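Local coordinates for ATP-dependent Clp protease adapter protein CLPS1, chloroplastic (Arabidopsis thaliana, PDB 7D34) that acts as a small chloroplast adapter that modulates the ClpC chaperone and probably selects substrates for the plastid Clp protease, binding N-degron residues in a pocket, at residues 8-12 against 43-47; 2-7 against 55-59. One frame throughout, in Å; residues are numbered along the deposited sequence.

Contact 1: residues 8-12 against 43-47; sequences ILHND and AHING. With PHE (phenylalanine), chain D.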
loop_
_atom_site.group_PDB
_atom_site.type_symbol
_atom_site.label_atom_id
_atom_site.label_comp_id
_atom_site.label_asym_id
_atom_site.label_seq_id
_atom_site.Cartn_x
_atom_site.Cartn_y
_atom_site.Cartn_z
ATOM N N ILE A 8 3.732 -0.379 -7.815
ATOM C CA ILE A 8 3.541 0.682 -6.838
ATOM C C ILE A 8 3.055 1.953 -7.519
ATOM O O ILE A 8 3.539 2.337 -8.588
ATOM C CB ILE A 8 4.849 0.945 -6.063
ATOM C CG1 ILE A 8 5.366 -0.335 -5.394
ATOM C CG2 ILE A 8 4.618 2.018 -5.033
ATOM C CD1 ILE A 8 4.537 -0.842 -4.250
ATOM N N LEU A 9 2.095 2.614 -6.868
ATOM C CA LEU A 9 1.584 3.925 -7.250
ATOM C C LEU A 9 2.084 4.923 -6.212
ATOM O O LEU A 9 1.861 4.740 -5.010
ATOM C CB LEU A 9 0.054 3.917 -7.327
ATOM C CG LEU A 9 -0.557 5.306 -7.548
ATOM C CD1 LEU A 9 -0.134 5.915 -8.887
ATOM C CD2 LEU A 9 -2.062 5.278 -7.411
ATOM N N HIS A 10 2.809 5.939 -6.668
ATOM C CA HIS A 10 3.293 7.003 -5.802
ATOM C C HIS A 10 2.424 8.253 -5.923
ATOM O O HIS A 10 1.915 8.582 -6.998
ATOM C CB HIS A 10 4.738 7.345 -6.159
ATOM C CG HIS A 10 5.707 6.213 -5.986
ATOM N ND1 HIS A 10 6.514 6.094 -4.875
ATOM C CD2 HIS A 10 6.009 5.163 -6.786
ATOM C CE1 HIS A 10 7.274 5.022 -5.000
ATOM N NE2 HIS A 10 6.981 4.432 -6.147
ATOM N N ASN A 11 2.256 8.949 -4.799
ATOM C CA ASN A 11 1.580 10.238 -4.819
ATOM C C ASN A 11 2.363 11.250 -5.655
ATOM O O ASN A 11 3.599 11.229 -5.704
ATOM C CB ASN A 11 1.370 10.744 -3.399
ATOM C CG ASN A 11 0.376 11.876 -3.341
ATOM O OD1 ASN A 11 -0.735 11.774 -3.847
ATOM N ND2 ASN A 11 0.761 12.954 -2.698
ATOM N N ASP A 12 1.626 12.120 -6.341
ATOM C CA ASP A 12 2.173 13.246 -7.085
ATOM C C ASP A 12 1.240 14.430 -6.848
ATOM O O ASP A 12 0.092 14.256 -6.430
ATOM C CB ASP A 12 2.339 12.911 -8.577
ATOM C CG ASP A 12 1.037 12.866 -9.312
ATOM O OD1 ASP A 12 0.402 13.918 -9.450
ATOM O OD2 ASP A 12 0.630 11.766 -9.757
ATOM N N ALA A 43 -2.338 6.024 -1.640
ATOM C CA ALA A 43 -1.153 6.739 -2.111
ATOM C C ALA A 43 -1.182 8.189 -1.658
ATOM O O ALA A 43 -0.149 8.758 -1.301
ATOM C CB ALA A 43 -1.053 6.651 -3.635
ATOM N N HIS A 44 -2.364 8.799 -1.670
ATOM C CA HIS A 44 -2.503 10.192 -1.253
ATOM C C HIS A 44 -2.162 10.378 0.222
ATOM O O HIS A 44 -1.501 11.353 0.596
ATOM C CB HIS A 44 -3.942 10.665 -1.523
ATOM C CG HIS A 44 -4.225 12.053 -1.044
ATOM N ND1 HIS A 44 -3.841 13.176 -1.742
ATOM C CD2 HIS A 44 -4.843 12.501 0.071
ATOM C CE1 HIS A 44 -4.212 14.258 -1.083
ATOM N NE2 HIS A 44 -4.824 13.875 0.022
ATOM N N ILE A 45 -2.598 9.453 1.070
ATOM C CA ILE A 45 -2.380 9.564 2.509
ATOM C C ILE A 45 -0.990 9.090 2.909
ATOM O O ILE A 45 -0.349 9.693 3.773
ATOM C CB ILE A 45 -3.472 8.786 3.271
ATOM C CG1 ILE A 45 -4.808 9.538 3.215
ATOM C CG2 ILE A 45 -3.034 8.517 4.710
ATOM C CD1 ILE A 45 -4.809 10.806 3.983
ATOM N N ASN A 46 -0.498 8.015 2.300
ATOM C CA ASN A 46 0.735 7.376 2.736
ATOM C C ASN A 46 1.923 7.665 1.827
ATOM O O ASN A 46 3.048 7.290 2.170
ATOM C CB ASN A 46 0.528 5.855 2.799
ATOM C CG ASN A 46 -0.217 5.397 4.041
ATOM O OD1 ASN A 46 0.390 5.163 5.091
ATOM N ND2 ASN A 46 -1.548 5.293 3.936
ATOM N N GLY A 47 1.715 8.330 0.691
ATOM C CA GLY A 47 2.776 8.577 -0.258
ATOM C C GLY A 47 2.943 7.504 -1.318
ATOM O O GLY A 47 3.550 7.776 -2.360
HETATM N N PHE D . -2.286 13.899 -4.423
HETATM C CA PHE D . -3.163 14.182 -5.598
HETATM C C PHE D . -4.028 15.421 -5.348
HETATM O O PHE D . -4.348 15.745 -4.196
HETATM C CB PHE D . -4.043 12.962 -5.905
HETATM C CG PHE D . -3.270 11.666 -6.049
HETATM C CD1 PHE D . -2.256 11.543 -6.992
HETATM C CD2 PHE D . -3.564 10.569 -5.249
HETATM C CE1 PHE D . -1.544 10.347 -7.128
HETATM C CE2 PHE D . -2.861 9.375 -5.383
HETATM C CZ PHE D . -1.851 9.264 -6.327
#
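N11, just past the end of strand 5-10, is tied to G47 by the one backbone hydrogen bond between the segments: N11 N gives its hydrogen to G47 O over 3.0 Å, nearly straight (171° at the hydrogen), reaching the oxygen from above the carbonyl plane. The same oxygen receives a CA-H...O contact from H10. G47, with positive phi, is the first residue to leave helix 33-46, whose end is thus moored to the strand end. Apolar packing lies deeper: A43 CB sits 4.1 Å from L9 CD2 and also rests against the carbonyl oxygen of L9. Both of these carbons also touch the ring of the bound phenylalanine, L9 CD2 at PHE CZ and A43 CB at PHE CE2 (3.7 Å). This is the N-degron pocket of the ClpS fold, set between the strand end and helices 17-27 and 33-46, with V20, M40 and N15 completing it. Three polar groups grip the ligand's amino nitrogen. PHE N donates to N11 OD1 (2.7 Å), to the backbone D12 O (3.1 Å) and to H44 ND1, which meets it at the imidazole edge, in the ring plane. The CB of N11 points toward the helix and packs on A43 O (3.3 Å); with CG anti to the backbone N (chi1 -165°), OD1 reaches the amine. A leucine in its place would probably leave the amino group without its shortest hydrogen bond and put an apolar branch beside a likely positive charge. Around this site, D12 OD2 is hydrogen-bonded to N15 and lies 3.7 Å from PHE CE1, whereas H10, whose CB leads away from the helix, has NE2 hydrogen-bonded to S74, with I8 CG2 over one face of its ring, toward the rim.

Contact 2: residues 2-7 against 55-59; sequences APPYRV and AQADA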
loop_
_atom_site.group_PDB
_atom_site.type_symbol
_atom_site.label_atom_id
_atom_site.label_comp_id
_atom_site.label_asym_id
_atom_site.label_seq_id
_atom_site.Cartn_x
_atom_site.Cartn_y
_atom_site.Cartn_z
ATOM N N ALA A 2 4.868 -17.809 -11.712
ATOM C CA ALA A 2 6.009 -16.910 -11.626
ATOM C C ALA A 2 6.113 -16.192 -10.283
ATOM O O ALA A 2 5.125 -16.056 -9.557
ATOM C CB ALA A 2 5.945 -15.894 -12.763
ATOM N N PRO A 3 7.307 -15.699 -9.940
ATOM C CA PRO A 3 7.477 -15.017 -8.658
ATOM C C PRO A 3 6.687 -13.713 -8.642
ATOM O O PRO A 3 6.575 -13.035 -9.676
ATOM C CB PRO A 3 8.994 -14.765 -8.576
ATOM C CG PRO A 3 9.623 -15.573 -9.711
ATOM C CD PRO A 3 8.543 -15.715 -10.746
ATOM N N PRO A 4 6.156 -13.317 -7.486
ATOM C CA PRO A 4 5.352 -12.088 -7.442
ATOM C C PRO A 4 6.181 -10.821 -7.332
ATOM O O PRO A 4 7.199 -10.766 -6.640
ATOM C CB PRO A 4 4.476 -12.287 -6.198
ATOM C CG PRO A 4 5.298 -13.167 -5.305
ATOM C CD PRO A 4 6.082 -14.072 -6.220
ATOM N N TYR A 5 5.714 -9.799 -8.035
ATOM C CA TYR A 5 6.305 -8.474 -8.034
ATOM C C TYR A 5 5.207 -7.469 -7.726
ATOM O O TYR A 5 4.026 -7.712 -7.991
ATOM C CB TYR A 5 6.951 -8.126 -9.377
ATOM C CG TYR A 5 8.387 -8.628 -9.506
ATOM C CD1 TYR A 5 9.462 -7.743 -9.524
ATOM C CD2 TYR A 5 8.668 -9.990 -9.599
ATOM C CE1 TYR A 5 10.778 -8.203 -9.649
ATOM C CE2 TYR A 5 9.971 -10.449 -9.712
ATOM C CZ TYR A 5 11.018 -9.565 -9.739
ATOM O OH TYR A 5 12.298 -10.067 -9.845
ATOM N N ARG A 6 5.610 -6.336 -7.163
ATOM C CA ARG A 6 4.684 -5.286 -6.762
ATOM C C ARG A 6 4.711 -4.151 -7.778
ATOM O O ARG A 6 5.789 -3.717 -8.200
ATOM C CB ARG A 6 5.057 -4.763 -5.375
ATOM C CG ARG A 6 4.337 -5.395 -4.208
ATOM C CD ARG A 6 5.291 -5.861 -3.110
ATOM N NE ARG A 6 5.759 -4.788 -2.225
ATOM C CZ ARG A 6 6.340 -5.000 -1.047
ATOM N NH1 ARG A 6 6.743 -3.992 -0.306
ATOM N NH2 ARG A 6 6.479 -6.230 -0.587
ATOM N N VAL A 7 3.524 -3.723 -8.214
ATOM C CA VAL A 7 3.347 -2.475 -8.952
ATOM C C VAL A 7 2.920 -1.417 -7.940
ATOM O O VAL A 7 1.878 -1.551 -7.283
ATOM C CB VAL A 7 2.321 -2.616 -10.091
ATOM C CG1 VAL A 7 2.251 -1.333 -10.927
ATOM C CG2 VAL A 7 2.651 -3.805 -11.008
ATOM N N ALA A 55 3.307 -11.171 -11.906
ATOM C CA ALA A 55 4.596 -11.496 -12.493
ATOM C C ALA A 55 5.390 -10.253 -12.866
ATOM O O ALA A 55 4.832 -9.187 -13.118
ATOM C CB ALA A 55 4.371 -12.364 -13.723
ATOM N N GLN A 56 6.713 -10.436 -12.953
ATOM C CA GLN A 56 7.637 -9.330 -13.186
ATOM C C GLN A 56 7.364 -8.652 -14.526
ATOM O O GLN A 56 7.287 -7.422 -14.607
ATOM C CB GLN A 56 9.076 -9.852 -13.119
ATOM C CG GLN A 56 10.154 -8.772 -13.178
ATOM C CD GLN A 56 11.562 -9.374 -13.136
ATOM O OE1 GLN A 56 11.741 -10.597 -13.151
ATOM N NE2 GLN A 56 12.564 -8.512 -13.086
ATOM N N ALA A 57 7.236 -9.441 -15.594
ATOM C CA ALA A 57 6.974 -8.861 -16.904
ATOM C C ALA A 57 5.695 -8.042 -16.879
ATOM O O ALA A 57 5.651 -6.919 -17.395
ATOM C CB ALA A 57 6.874 -9.957 -17.967
ATOM N N ASP A 58 4.634 -8.612 -16.297
ATOM C CA ASP A 58 3.359 -7.910 -16.192
ATOM C C ASP A 58 3.483 -6.664 -15.331
ATOM O O ASP A 58 2.921 -5.616 -15.662
ATOM C CB ASP A 58 2.292 -8.845 -15.621
ATOM C CG ASP A 58 1.973 -9.995 -16.556
ATOM O OD1 ASP A 58 2.846 -10.871 -16.707
ATOM O OD2 ASP A 58 0.885 -10.014 -17.169
ATOM N N ALA A 59 4.229 -6.745 -14.229
ATOM C CA ALA A 59 4.397 -5.575 -13.377
ATOM C C ALA A 59 5.042 -4.441 -14.158
ATOM O O ALA A 59 4.601 -3.289 -14.078
ATOM C CB ALA A 59 5.223 -5.934 -12.143
#
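Y5 and Q56 bring the backbones to 5.4 Å between their CA atoms, and V7 and A59 come similarly close, so the start of strand 5-10 runs past the first turn of helix 56-68. A55 is the N-cap residue of that helix, and its carbonyl O accepts the hydrogen of A59 N to close the turn. Ahead of the strand, P3 O lies beside A55 CA, and the methyl carbons A2 CB and A55 CB meet at 4.0 Å. The main side-chain contact is a stack of Y5 on Q56. CG of Q56 stands over the middle of the phenol ring, 3.6 Å from its centroid in a CH-pi contact, and CB covers the CD2-CE2 side. Because Q56 is extended (chi1 -173°, chi2 -179°), it lies alongside the tyrosine and lays its amide over the CZ-OH end of the phenol, the two planes 6° apart; Q56 CD is 3.4 Å from Y5 CZ. At the ring edge, in plane, sits P3 O. In the three-stranded antiparallel sheet of the ClpS domain, strand 5-10 is central, and helix 56-68 packs on one of its faces through A59. The methyl of A59 touches both Y5 CB (3.9 Å) and V7 CG2 (3.5 Å), while C54 and V75 from the flanking strands border it. R6, alternating with these residues, points away from the helix and forms salt bridges with E76 and D78, and with E76 of the second subunit.

From the N terminus, the chain runs through residues 2-7 and straight on into 8-12, so contacts 1 and 2 share strand 5-10, one at each end of it. It then passes through helices 17-27 and 33-46 and returns at 43-47, where contact 1 closes the inner loop, entirely of helix and connecting turns. Strand 48-54 follows, pairing antiparallel with 5-10 and leading back to 55-59, where contact 2 closes the outer loop. Contact 1 is therefore nested within contact 2. Their centres are 20 Å apart, on opposite sides of the chain's centre; one ties helix 33-46 to the central strand, the other helix 56-68.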